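Local coordinates for uncharacterized protein (Bacillus thuringiensis serovar kurstaki, PDB 4XE7) that is a ParM-type bacterial actin-like protein that probably polymerises into nucleotide-dependent cytoskeletal filaments, as its relatives do in plasmid segregation, at residues Lys23-Asn28 with Ile33-Ile38; Glu277-Asn282 with Phe325-Gly330. All blocks are in the same frame, centred on the assembly; numbering follows the deposited sequence.

Contact 1: Lys23-Asn28 with Ile33-Ile38; sequences KISFLN and IESFAI
The CG2 methyl of I24 sits over the centre of the F36 ring, 3.5 Å from its centroid and almost on the ring normal, a CH-pi contact between two neighbours of an antiparallel beta hairpin. The hairpin joins strands 21-27 and 33-45 of the large mixed sheet, consistent with the actin-like fold. Both phenylalanines on this face, F26 and F36, hold CG between the backbone N and the carbonyl carbon (chi1 65° and 60°), which turns each ring over the opposing strand; F26 CE2 and F36 CE1 come to 3.9 Å. Helix 123-140 covers this face through A137, V136 and R140, so flat and branched apolar residues suit it. The hydrogen-bonded pairs I24-F36 and F26-E34 tie the backbones together, F26 N reaching E34 O at 2.8 Å. On the other face, L27 CD2 packs against I33 CG1 at 3.8 Å. Between L27-I33 and K23-A37 lies S25-S35, whose two OG atoms form a very short hydrogen bond of 2.5 Å; small hydroxyls fit here beneath helix 402-418, where S404 also bonds to S25 OG. Toward the turn, E34 lays its CB over the F26 ring, offset toward the rim, while OE2 makes a salt bridge to R140. Its other oxygen, OE1, takes a nearly straight bond (175°) from N28 ND2, lying in the plane of that amide at 2.8 Å.

Contact 2: Glu277-Asn282 with Phe325-Gly330; sequences ERFMEN and FSVKWG
The six-membered ring of W329 turns its edge toward one face of the F279 ring, an offset edge-to-face pair with centroids 5.5 Å apart and planes at 82°. W329 CE3 leads this edge, 3.6 Å from F279 CG, and F279 CB lies in the indole plane beside it. The tryptophan's own CB approaches the same phenylalanine off-centre, 3.6 Å from CE1. At the rim of F279, near the ring plane, CZ meets the backbone oxygen of V327 at 3.4 Å, while CE2 touches V327 CG1. V327 and W329, two apart on strand 326-329, both point toward the helix end; V327 meets the edge of the F279 ring and W329 one of its faces. That strand pairs with 332-335 in a two-stranded antiparallel sheet, and F279 is the last residue of helix 265-279, where a type I beta turn, F279 to N282, leads into helix 283-289. L285 of the latter helix adds apolar cover to F279, M280 and W329, a largely apolar setting that suits large hydrophobic side chains. M280 bends at chi2 (-54°), which brings its flexible thioether chain round to the indole, and the CE methyl reaches the W329 edge 3.4 Å from CH2.

In the fold
The centre of contact 1 lies about 9 Å from the centre of the chain, that of contact 2 about 32 Å, out at one end of the molecule; their nearest atoms are about 23 Å apart, and they share no strand or helix. Each is partly buried. The 23-28/33-38 pair is a local hairpin within the large sheet, so main-chain hydrogen bonds carry it and polar side chains add bonds at the turn end and on one face, with helices packed on both faces. The 277-282/325-330 pair brings together segments far apart in sequence, a helix end and a short outlying strand. No hydrogen bond crosses it, and the join rests mainly on aromatic and apolar side chains, burying less than half the area.

Contact 1: Lys23-Asn28 with Ile33-Ile38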
# COMPACT_ATOMS: atom_id res chain seq x y z
N LYS A 23 5.93 2.63 2.55
CA LYS A 23 4.76 2.14 3.27
C LYS A 23 5.17 1.65 4.65
O LYS A 23 6.28 1.16 4.82
CB LYS A 23 4.05 1.02 2.50
CG LYS A 23 3.45 1.49 1.20
CD LYS A 23 2.84 0.35 0.44
CE LYS A 23 1.79 0.86 -0.56
NZ LYS A 23 1.10 -0.25 -1.27
N ILE A 24 4.29 1.84 5.62
CA ILE A 24 4.51 1.32 6.96
C ILE A 24 3.26 0.61 7.45
O ILE A 24 2.14 1.03 7.17
CB ILE A 24 4.89 2.45 7.95
CG1 ILE A 24 5.17 1.90 9.35
CG2 ILE A 24 3.77 3.48 8.05
CD1 ILE A 24 5.60 3.03 10.36
N SER A 25 3.47 -0.48 8.18
CA SER A 25 2.42 -1.08 8.98
C SER A 25 2.92 -1.18 10.42
O SER A 25 4.03 -1.66 10.66
CB SER A 25 2.03 -2.46 8.45
OG SER A 25 1.31 -2.35 7.23
N PHE A 26 2.14 -0.72 11.39
CA PHE A 26 2.61 -0.80 12.78
C PHE A 26 1.48 -1.16 13.71
O PHE A 26 0.31 -1.14 13.33
CB PHE A 26 3.26 0.51 13.22
CG PHE A 26 2.31 1.68 13.28
CD1 PHE A 26 1.79 2.11 14.49
CD2 PHE A 26 1.94 2.34 12.12
CE1 PHE A 26 0.90 3.20 14.54
CE2 PHE A 26 1.06 3.42 12.17
CZ PHE A 26 0.55 3.85 13.38
N LEU A 27 1.82 -1.52 14.95
CA LEU A 27 0.79 -1.79 15.93
C LEU A 27 0.48 -0.52 16.70
O LEU A 27 1.38 0.12 17.27
CB LEU A 27 1.21 -2.92 16.87
CG LEU A 27 1.35 -4.27 16.14
CD1 LEU A 27 1.83 -5.37 17.09
CD2 LEU A 27 -0.00 -4.67 15.49
N ASN A 28 -0.78 -0.11 16.70
CA ASN A 28 -1.14 1.14 17.34
C ASN A 28 -1.44 0.86 18.81
O ASN A 28 -1.09 -0.20 19.33
CB ASN A 28 -2.31 1.81 16.61
CG ASN A 28 -3.58 0.95 16.58
OD1 ASN A 28 -3.75 0.03 17.38
ND2 ASN A 28 -4.48 1.27 15.65
N ILE A 33 -3.21 -3.47 13.65
CA ILE A 33 -2.30 -3.06 12.57
C ILE A 33 -2.82 -1.79 11.93
O ILE A 33 -3.95 -1.75 11.48
CB ILE A 33 -2.15 -4.16 11.49
CG1 ILE A 33 -1.63 -5.44 12.14
CG2 ILE A 33 -1.21 -3.68 10.35
CD1 ILE A 33 -1.49 -6.61 11.21
N GLU A 34 -1.98 -0.75 11.92
CA GLU A 34 -2.31 0.53 11.29
C GLU A 34 -1.30 0.81 10.16
O GLU A 34 -0.10 0.61 10.33
CB GLU A 34 -2.29 1.64 12.34
CG GLU A 34 -2.84 2.97 11.88
CD GLU A 34 -3.23 3.88 13.04
OE1 GLU A 34 -3.85 3.38 14.00
OE2 GLU A 34 -2.91 5.08 13.00
N SER A 35 -1.78 1.25 9.01
CA SER A 35 -0.92 1.43 7.84
C SER A 35 -1.18 2.74 7.12
O SER A 35 -2.33 3.21 7.04
CB SER A 35 -1.09 0.29 6.84
OG SER A 35 -0.75 -0.95 7.42
N PHE A 36 -0.10 3.31 6.59
CA PHE A 36 -0.20 4.41 5.64
C PHE A 36 1.00 4.40 4.69
O PHE A 36 1.97 3.65 4.89
CB PHE A 36 -0.32 5.76 6.35
CG PHE A 36 0.85 6.10 7.24
CD1 PHE A 36 0.81 5.79 8.60
CD2 PHE A 36 1.97 6.74 6.73
CE1 PHE A 36 1.87 6.10 9.43
CE2 PHE A 36 3.04 7.08 7.56
CZ PHE A 36 2.99 6.74 8.91
N ALA A 37 0.92 5.22 3.65
CA ALA A 37 1.95 5.32 2.64
C ALA A 37 2.40 6.78 2.49
O ALA A 37 1.57 7.69 2.47
CB ALA A 37 1.45 4.80 1.32
N ILE A 38 3.70 6.98 2.37
CA ILE A 38 4.23 8.30 2.07
C ILE A 38 4.89 8.24 0.71
O ILE A 38 5.83 7.47 0.51
CB ILE A 38 5.23 8.78 3.14
CG1 ILE A 38 4.54 8.83 4.51
CG2 ILE A 38 5.77 10.16 2.78
CD1 ILE A 38 5.43 9.37 5.66

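Contact 2: Glu277-Asn282 with Phe325-Gly330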
# COMPACT_ATOMS: atom_id res chain seq x y z
N GLU A 277 -24.28 6.36 -20.76
CA GLU A 277 -25.23 6.05 -21.82
C GLU A 277 -26.60 5.79 -21.22
O GLU A 277 -27.63 6.21 -21.76
CB GLU A 277 -24.72 4.84 -22.61
CG GLU A 277 -25.57 4.43 -23.79
CD GLU A 277 -24.93 3.29 -24.58
OE1 GLU A 277 -23.76 2.95 -24.31
OE2 GLU A 277 -25.61 2.74 -25.48
N ARG A 278 -26.63 5.13 -20.07
CA ARG A 278 -27.89 4.81 -19.42
C ARG A 278 -28.58 6.01 -18.77
O ARG A 278 -29.79 6.14 -18.86
CB ARG A 278 -27.69 3.72 -18.39
CG ARG A 278 -28.00 2.40 -19.03
CD ARG A 278 -29.44 2.00 -18.83
NE ARG A 278 -29.54 1.40 -17.53
CZ ARG A 278 -29.08 0.19 -17.25
NH1 ARG A 278 -28.55 -0.55 -18.21
NH2 ARG A 278 -29.19 -0.29 -16.02
N PHE A 279 -27.81 6.88 -18.12
CA PHE A 279 -28.39 8.12 -17.62
C PHE A 279 -28.99 8.93 -18.76
O PHE A 279 -30.04 9.54 -18.60
CB PHE A 279 -27.35 8.96 -16.86
CG PHE A 279 -27.27 8.62 -15.40
CD1 PHE A 279 -28.07 9.28 -14.47
CD2 PHE A 279 -26.40 7.64 -14.94
CE1 PHE A 279 -28.00 8.97 -13.12
CE2 PHE A 279 -26.32 7.33 -13.58
CZ PHE A 279 -27.13 8.00 -12.67
N MET A 280 -28.36 8.89 -19.93
CA MET A 280 -28.87 9.66 -21.06
C MET A 280 -30.11 9.01 -21.68
O MET A 280 -30.66 9.52 -22.66
CB MET A 280 -27.78 9.87 -22.12
CG MET A 280 -26.57 10.75 -21.61
SD MET A 280 -27.04 12.37 -20.89
CE MET A 280 -25.49 12.98 -20.27
N GLU A 281 -30.59 7.91 -21.10
CA GLU A 281 -31.90 7.38 -21.48
C GLU A 281 -32.98 8.01 -20.60
O GLU A 281 -34.16 8.03 -20.96
CB GLU A 281 -31.95 5.84 -21.38
CG GLU A 281 -30.94 5.11 -22.27
CD GLU A 281 -30.85 3.62 -21.98
OE1 GLU A 281 -31.63 3.13 -21.14
OE2 GLU A 281 -29.98 2.92 -22.57
N ASN A 282 -32.57 8.51 -19.44
CA ASN A 282 -33.45 9.19 -18.51
C ASN A 282 -33.90 10.55 -19.05
O ASN A 282 -33.10 11.30 -19.61
CB ASN A 282 -32.74 9.35 -17.16
CG ASN A 282 -33.65 9.85 -16.06
OD1 ASN A 282 -34.23 10.92 -16.15
ND2 ASN A 282 -33.76 9.07 -14.99
N PHE A 325 -25.63 -1.70 -7.43
CA PHE A 325 -24.84 -0.51 -7.71
C PHE A 325 -25.76 0.62 -8.20
O PHE A 325 -26.31 0.59 -9.30
CB PHE A 325 -23.75 -0.83 -8.72
CG PHE A 325 -22.83 -1.92 -8.27
CD1 PHE A 325 -21.73 -1.64 -7.47
CD2 PHE A 325 -23.11 -3.25 -8.58
CE1 PHE A 325 -20.90 -2.66 -7.03
CE2 PHE A 325 -22.27 -4.28 -8.14
CZ PHE A 325 -21.17 -3.99 -7.38
N SER A 326 -25.92 1.61 -7.33
CA SER A 326 -26.82 2.72 -7.60
C SER A 326 -26.03 4.01 -7.65
O SER A 326 -25.36 4.39 -6.69
CB SER A 326 -27.90 2.81 -6.53
OG SER A 326 -28.45 4.11 -6.47
N VAL A 327 -26.09 4.68 -8.80
CA VAL A 327 -25.35 5.91 -9.01
C VAL A 327 -26.27 7.11 -8.87
O VAL A 327 -27.39 7.10 -9.38
CB VAL A 327 -24.71 5.91 -10.41
CG1 VAL A 327 -24.09 7.26 -10.72
CG2 VAL A 327 -23.69 4.78 -10.52
N LYS A 328 -25.81 8.14 -8.15
CA LYS A 328 -26.55 9.39 -8.10
C LYS A 328 -25.78 10.44 -8.89
O LYS A 328 -24.62 10.70 -8.60
CB LYS A 328 -26.77 9.86 -6.66
CG LYS A 328 -27.83 10.96 -6.56
CD LYS A 328 -28.04 11.46 -5.13
CE LYS A 328 -27.07 12.59 -4.76
NZ LYS A 328 -27.45 13.29 -3.49
N TRP A 329 -26.43 10.99 -9.91
CA TRP A 329 -25.86 12.06 -10.71
C TRP A 329 -26.73 13.31 -10.48
O TRP A 329 -27.86 13.40 -10.99
CB TRP A 329 -25.79 11.67 -12.19
CG TRP A 329 -24.97 12.59 -13.03
CD1 TRP A 329 -24.21 13.63 -12.60
CD2 TRP A 329 -24.82 12.54 -14.46
NE1 TRP A 329 -23.59 14.24 -13.67
CE2 TRP A 329 -23.96 13.60 -14.82
CE3 TRP A 329 -25.34 11.71 -15.46
CZ2 TRP A 329 -23.60 13.85 -16.15
CZ3 TRP A 329 -24.99 11.97 -16.79
CH2 TRP A 329 -24.12 13.03 -17.11
N GLY A 330 -26.23 14.24 -9.69
CA GLY A 330 -27.07 15.32 -9.20
C GLY A 330 -28.20 14.65 -8.43
O GLY A 330 -27.95 13.73 -7.66